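Local coordinates for protein branched-chain alpha-ketoacid decarboxylase (Lactococcus lactis, PDB 2VBF) that probably decarboxylates branched-chain and aromatic alpha-keto acids to aldehydes, using thiamine diphosphate and a magnesium ion, at residues Asn263-Leu277 with Ser408-Pro422. Sequence-based numbering, arbitrary orientation. Where two conformers were deposited one is given.
Sequences NFGKSAVDESLPSFL and STIFLKSNSRFIGQP
Ser267 and Arg417 bring their CA atoms to 5.2 Å where two overlapping type II turns, Asn263-Lys266 and Gly265-Ala268, set Lys266 and Ser267 against edge strand 417-419, and the type I turn Asp270-Leu273 meets Leu412-Asn415. Lys266 CG is anti to the backbone N (chi1 -178°), and the chain, extended as far as CE, lays CD over the centre of the Phe418 ring. A bend at the last torsion turns NZ to donate to Ile410 O at 2.8 Å, Ser408 O at 2.9 Å and the syn lone pair of Glu271 OE2, a salt bridge. Glu271 OE1 takes the Leu412 N-H almost straight (168°), on its anti side and tilted out of the carboxylate plane. A methionine replacing Lys266 would probably leave this buried carboxylate without its countercharge and both carbonyls without their donor. Ser267 OG accepts from Phe418 N at 3.0 Å while donating to Lys266 O. Asp270 OD1 accepts from Ser272 N, an Asx turn, and OD2 receives Asn415 N at 2.7 Å. Phe276 and Phe411 meet rim to rim, planes at 80°. Central and C-terminal cofactor-binding domains join here: strand 276-279 edges one sheet, 417-419 the other, and helix 402-407 packs on Phe418.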
loop_
_atom_site.group_PDB
_atom_site.type_symbol
_atom_site.label_atom_id
_atom_site.label_comp_id
_atom_site.label_asym_id
_atom_site.label_seq_id
_atom_site.Cartn_x
_atom_site.Cartn_y
_atom_site.Cartn_z
ATOM N N ASN A 263 2.819 15.835 -21.806
ATOM C CA ASN A 263 2.179 14.557 -21.494
ATOM C C ASN A 263 1.617 14.539 -20.052
ATOM O O ASN A 263 0.814 13.670 -19.713
ATOM C CB ASN A 263 3.107 13.372 -21.792
ATOM C CG ASN A 263 4.365 13.359 -20.936
ATOM O OD1 ASN A 263 4.351 13.761 -19.768
ATOM N ND2 ASN A 263 5.457 12.870 -21.514
ATOM N N PHE A 264 2.041 15.515 -19.242
ATOM C CA PHE A 264 1.521 15.767 -17.890
ATOM C C PHE A 264 0.427 16.811 -18.085
ATOM O O PHE A 264 0.710 17.993 -18.247
ATOM C CB PHE A 264 2.644 16.309 -17.005
ATOM C CG PHE A 264 2.286 16.552 -15.550
ATOM C CD1 PHE A 264 1.230 15.906 -14.914
ATOM C CD2 PHE A 264 3.095 17.396 -14.799
ATOM C CE1 PHE A 264 0.976 16.131 -13.546
ATOM C CE2 PHE A 264 2.854 17.634 -13.448
ATOM C CZ PHE A 264 1.790 17.008 -12.820
ATOM N N GLY A 265 -0.811 16.339 -18.093
ATOM C CA GLY A 265 -1.944 17.143 -18.490
ATOM C C GLY A 265 -2.462 16.844 -19.887
ATOM O O GLY A 265 -3.244 17.626 -20.416
ATOM N N LYS A 266 -2.072 15.710 -20.482
ATOM C CA LYS A 266 -2.607 15.328 -21.783
ATOM C C LYS A 266 -4.134 15.236 -21.696
ATOM O O LYS A 266 -4.661 14.647 -20.759
ATOM C CB LYS A 266 -2.024 13.997 -22.252
ATOM C CG LYS A 266 -2.513 13.554 -23.628
ATOM C CD LYS A 266 -1.770 12.320 -24.122
ATOM C CE LYS A 266 -2.340 11.809 -25.428
ATOM N NZ LYS A 266 -1.911 12.635 -26.615
ATOM N N SER A 267 -4.800 15.837 -22.681
ATOM C CA SER A 267 -6.263 15.984 -22.770
ATOM C C SER A 267 -6.809 17.149 -21.929
ATOM O O SER A 267 -8.024 17.263 -21.751
ATOM C CB SER A 267 -7.038 14.667 -22.512
ATOM O OG SER A 267 -7.200 14.350 -21.136
ATOM N N ALA A 268 -5.914 18.030 -21.466
ATOM C CA ALA A 268 -6.313 19.321 -20.880
ATOM C C ALA A 268 -7.119 20.157 -21.887
ATOM O O ALA A 268 -7.826 21.076 -21.508
ATOM C CB ALA A 268 -5.097 20.101 -20.421
ATOM N N VAL A 269 -6.940 19.856 -23.165
ATOM C CA VAL A 269 -7.784 20.364 -24.245
ATOM C C VAL A 269 -8.145 19.205 -25.161
ATOM O O VAL A 269 -7.481 18.173 -25.143
ATOM C CB VAL A 269 -7.081 21.463 -25.056
ATOM C CG1 VAL A 269 -6.731 22.632 -24.136
ATOM C CG2 VAL A 269 -5.864 20.906 -25.809
ATOM N N ASP A 270 -9.177 19.388 -25.972
ATOM C CA ASP A 270 -9.587 18.392 -26.959
ATOM C C ASP A 270 -8.565 18.365 -28.088
ATOM O O ASP A 270 -8.328 19.384 -28.739
ATOM C CB ASP A 270 -10.970 18.746 -27.518
ATOM C CG ASP A 270 -11.608 17.594 -28.273
ATOM O OD1 ASP A 270 -10.979 17.060 -29.207
ATOM O OD2 ASP A 270 -12.745 17.221 -27.910
ATOM N N GLU A 271 -7.958 17.206 -28.318
ATOM C CA GLU A 271 -6.896 17.072 -29.311
ATOM C C GLU A 271 -7.346 17.047 -30.784
ATOM O O GLU A 271 -6.497 17.041 -31.678
ATOM C CB GLU A 271 -6.067 15.825 -29.016
ATOM C CG GLU A 271 -5.341 15.883 -27.672
ATOM C CD GLU A 271 -4.256 14.827 -27.546
ATOM O OE1 GLU A 271 -4.163 13.958 -28.441
ATOM O OE2 GLU A 271 -3.487 14.861 -26.551
ATOM N N SER A 272 -8.650 17.018 -31.041
ATOM C CA SER A 272 -9.145 16.977 -32.427
ATOM C C SER A 272 -9.162 18.372 -33.050
ATOM O O SER A 272 -9.209 18.500 -34.282
ATOM C CB SER A 272 -10.537 16.350 -32.483
ATOM O OG SER A 272 -11.489 17.211 -31.910
ATOM N N LEU A 273 -9.125 19.401 -32.196
ATOM C CA LEU A 273 -9.065 20.806 -32.631
ATOM C C LEU A 273 -8.035 21.043 -33.723
ATOM O O LEU A 273 -6.919 20.534 -33.648
ATOM C CB LEU A 273 -8.747 21.718 -31.448
ATOM C CG LEU A 273 -9.756 21.789 -30.304
ATOM C CD1 LEU A 273 -9.359 22.871 -29.333
ATOM C CD2 LEU A 273 -11.152 22.023 -30.849
ATOM N N PRO A 274 -8.401 21.834 -34.756
ATOM C CA PRO A 274 -7.466 22.042 -35.850
ATOM C C PRO A 274 -6.172 22.729 -35.414
ATOM O O PRO A 274 -5.140 22.497 -36.029
ATOM C CB PRO A 274 -8.255 22.921 -36.842
ATOM C CG PRO A 274 -9.342 23.504 -36.072
ATOM C CD PRO A 274 -9.675 22.539 -34.978
ATOM N N SER A 275 -6.232 23.535 -34.351
ATOM C CA SER A 275 -5.059 24.255 -33.845
ATOM C C SER A 275 -4.247 23.481 -32.789
ATOM O O SER A 275 -3.246 24.002 -32.305
ATOM C CB SER A 275 -5.471 25.609 -33.266
ATOM O OG SER A 275 -6.200 25.455 -32.070
ATOM N N PHE A 276 -4.665 22.259 -32.445
ATOM C CA PHE A 276 -3.875 21.413 -31.536
ATOM C C PHE A 276 -2.681 20.842 -32.303
ATOM O O PHE A 276 -2.855 20.168 -33.335
ATOM C CB PHE A 276 -4.715 20.288 -30.900
ATOM C CG PHE A 276 -3.902 19.348 -30.044
ATOM C CD1 PHE A 276 -3.476 19.741 -28.783
ATOM C CD2 PHE A 276 -3.537 18.089 -30.506
ATOM C CE1 PHE A 276 -2.693 18.899 -27.988
ATOM C CE2 PHE A 276 -2.755 17.237 -29.712
ATOM C CZ PHE A 276 -2.338 17.650 -28.453
ATOM N N LEU A 277 -1.474 21.108 -31.794
ATOM C CA LEU A 277 -0.222 20.781 -32.476
ATOM C C LEU A 277 0.259 19.351 -32.198
ATOM O O LEU A 277 0.832 18.706 -33.065
ATOM C CB LEU A 277 0.886 21.774 -32.071
ATOM C CG LEU A 277 0.647 23.261 -32.376
ATOM C CD1 LEU A 277 1.764 24.149 -31.805
ATOM C CD2 LEU A 277 0.507 23.491 -33.875
ATOM N N SER A 408 1.202 8.147 -25.110
ATOM C CA SER A 408 1.224 9.584 -24.823
ATOM C C SER A 408 1.248 10.437 -26.093
ATOM O O SER A 408 0.744 11.561 -26.082
ATOM C CB SER A 408 2.395 9.974 -23.908
ATOM O OG SER A 408 3.640 9.852 -24.571
ATOM N N THR A 409 1.798 9.911 -27.185
ATOM C CA THR A 409 1.905 10.707 -28.430
ATOM C C THR A 409 0.774 10.468 -29.436
ATOM O O THR A 409 0.788 11.051 -30.524
ATOM C CB THR A 409 3.257 10.491 -29.136
ATOM O OG1 THR A 409 3.506 9.088 -29.247
ATOM C CG2 THR A 409 4.388 11.185 -28.353
ATOM N N ILE A 410 -0.211 9.652 -29.073
ATOM C CA ILE A 410 -1.336 9.423 -29.980
ATOM C C ILE A 410 -2.288 10.630 -29.971
ATOM O O ILE A 410 -2.541 11.252 -28.937
ATOM C CB ILE A 410 -2.071 8.067 -29.721
ATOM C CG1 ILE A 410 -3.044 8.143 -28.541
ATOM C CG2 ILE A 410 -1.066 6.929 -29.539
ATOM C CD1 ILE A 410 -4.470 8.410 -28.965
ATOM N N PHE A 411 -2.770 10.988 -31.163
ATOM C CA PHE A 411 -3.751 12.064 -31.294
ATOM C C PHE A 411 -5.111 11.495 -30.968
ATOM O O PHE A 411 -5.574 10.546 -31.608
ATOM C CB PHE A 411 -3.760 12.676 -32.701
ATOM C CG PHE A 411 -2.616 13.603 -32.953
ATOM C CD1 PHE A 411 -2.743 14.967 -32.728
ATOM C CD2 PHE A 411 -1.401 13.120 -33.392
ATOM C CE1 PHE A 411 -1.690 15.833 -32.951
ATOM C CE2 PHE A 411 -0.325 13.993 -33.617
ATOM C CZ PHE A 411 -0.478 15.351 -33.400
ATOM N N LEU A 412 -5.734 12.063 -29.945
ATOM C CA LEU A 412 -7.039 11.628 -29.519
ATOM C C LEU A 412 -8.082 12.258 -30.420
ATOM O O LEU A 412 -7.879 13.350 -30.974
ATOM C CB LEU A 412 -7.311 12.044 -28.074
ATOM C CG LEU A 412 -6.320 11.501 -27.037
ATOM C CD1 LEU A 412 -6.566 12.148 -25.681
ATOM C CD2 LEU A 412 -6.406 9.986 -26.954
ATOM N N LYS A 413 -9.203 11.560 -30.536
ATOM C CA LYS A 413 -10.337 12.048 -31.300
ATOM C C LYS A 413 -11.218 12.944 -30.455
ATOM O O LYS A 413 -10.961 13.186 -29.266
ATOM C CB LYS A 413 -11.102 10.861 -31.893
ATOM C CG LYS A 413 -10.186 10.032 -32.783
ATOM C CD LYS A 413 -10.908 9.119 -33.728
ATOM C CE LYS A 413 -9.935 8.511 -34.740
ATOM N NZ LYS A 413 -8.725 7.883 -34.119
ATOM N N SER A 414 -12.263 13.471 -31.075
ATOM C CA SER A 414 -13.129 14.419 -30.408
ATOM C C SER A 414 -13.737 13.858 -29.115
ATOM O O SER A 414 -14.120 12.686 -29.062
ATOM C CB SER A 414 -14.240 14.822 -31.370
ATOM O OG SER A 414 -14.969 13.677 -31.754
ATOM N N ASN A 415 -13.818 14.711 -28.092
ATOM C CA ASN A 415 -14.367 14.385 -26.771
ATOM C C ASN A 415 -13.700 13.186 -26.087
ATOM O O ASN A 415 -14.282 12.543 -25.206
ATOM C CB ASN A 415 -15.884 14.175 -26.848
ATOM C CG ASN A 415 -16.545 14.202 -25.489
ATOM O OD1 ASN A 415 -16.298 15.087 -24.672
ATOM N ND2 ASN A 415 -17.380 13.208 -25.226
ATOM N N SER A 416 -12.468 12.906 -26.477
ATOM C CA SER A 416 -11.710 11.835 -25.856
ATOM C C SER A 416 -10.737 12.382 -24.822
ATOM O O SER A 416 -10.268 13.530 -24.913
ATOM C CB SER A 416 -10.995 11.006 -26.916
ATOM O OG SER A 416 -11.937 10.211 -27.621
ATOM N N ARG A 417 -10.438 11.545 -23.832
ATOM C CA ARG A 417 -9.592 11.941 -22.725
ATOM C C ARG A 417 -8.461 10.949 -22.501
ATOM O O ARG A 417 -8.447 9.867 -23.082
ATOM C CB ARG A 417 -10.443 12.103 -21.491
ATOM C CG ARG A 417 -11.445 13.213 -21.693
ATOM C CD ARG A 417 -12.058 13.651 -20.413
ATOM N NE ARG A 417 -13.084 12.727 -19.926
ATOM C CZ ARG A 417 -14.310 12.604 -20.439
ATOM N NH1 ARG A 417 -14.674 13.308 -21.507
ATOM N NH2 ARG A 417 -15.173 11.750 -19.893
ATOM N N PHE A 418 -7.520 11.365 -21.665
ATOM C CA PHE A 418 -6.332 10.587 -21.343
ATOM C C PHE A 418 -6.104 10.674 -19.838
ATOM O O PHE A 418 -6.298 11.733 -19.223
ATOM C CB PHE A 418 -5.147 11.171 -22.101
ATOM C CG PHE A 418 -3.898 10.349 -22.031
ATOM C CD1 PHE A 418 -3.615 9.411 -23.013
ATOM C CD2 PHE A 418 -2.979 10.536 -20.998
ATOM C CE1 PHE A 418 -2.433 8.661 -22.965
ATOM C CE2 PHE A 418 -1.811 9.793 -20.949
ATOM C CZ PHE A 418 -1.539 8.854 -21.935
ATOM N N ILE A 419 -5.698 9.553 -19.252
ATOM C CA ILE A 419 -5.224 9.515 -17.887
ATOM C C ILE A 419 -3.839 8.843 -17.869
ATOM O O ILE A 419 -3.673 7.703 -18.307
ATOM C CB ILE A 419 -6.185 8.791 -16.956
ATOM C CG1 ILE A 419 -7.484 9.587 -16.813
ATOM C CG2 ILE A 419 -5.494 8.561 -15.590
ATOM C CD1 ILE A 419 -8.552 8.903 -15.938
ATOM N N GLY A 420 -2.857 9.608 -17.415
ATOM C CA GLY A 420 -1.504 9.136 -17.154
ATOM C C GLY A 420 -0.973 9.909 -15.950
ATOM O O GLY A 420 -1.473 10.983 -15.618
ATOM N N GLN A 421 0.045 9.360 -15.299
ATOM C CA GLN A 421 0.524 9.888 -14.019
ATOM C C GLN A 421 2.040 10.094 -14.086
ATOM O O GLN A 421 2.787 9.462 -13.352
ATOM C CB GLN A 421 0.144 8.910 -12.908
ATOM C CG GLN A 421 0.203 9.460 -11.495
ATOM C CD GLN A 421 0.114 8.375 -10.443
ATOM O OE1 GLN A 421 0.724 7.304 -10.583
ATOM N NE2 GLN A 421 -0.640 8.636 -9.381
ATOM N N PRO A 422 2.505 10.985 -14.974
ATOM C CA PRO A 422 3.958 11.103 -15.199
ATOM C C PRO A 422 4.787 11.748 -14.093
ATOM O O PRO A 422 6.003 11.529 -14.049
ATOM C CB PRO A 422 4.040 11.957 -16.466
ATOM C CG PRO A 422 2.782 12.760 -16.464
ATOM C CD PRO A 422 1.741 11.890 -15.851
HETATM O O HOH W 1 -1.295 13.681 -17.466
HETATM O O HOH W 2 5.140 12.121 -24.353
HETATM O O HOH W 3 -3.778 13.158 -18.419
HETATM O O HOH W 4 -9.624 14.846 -27.476
#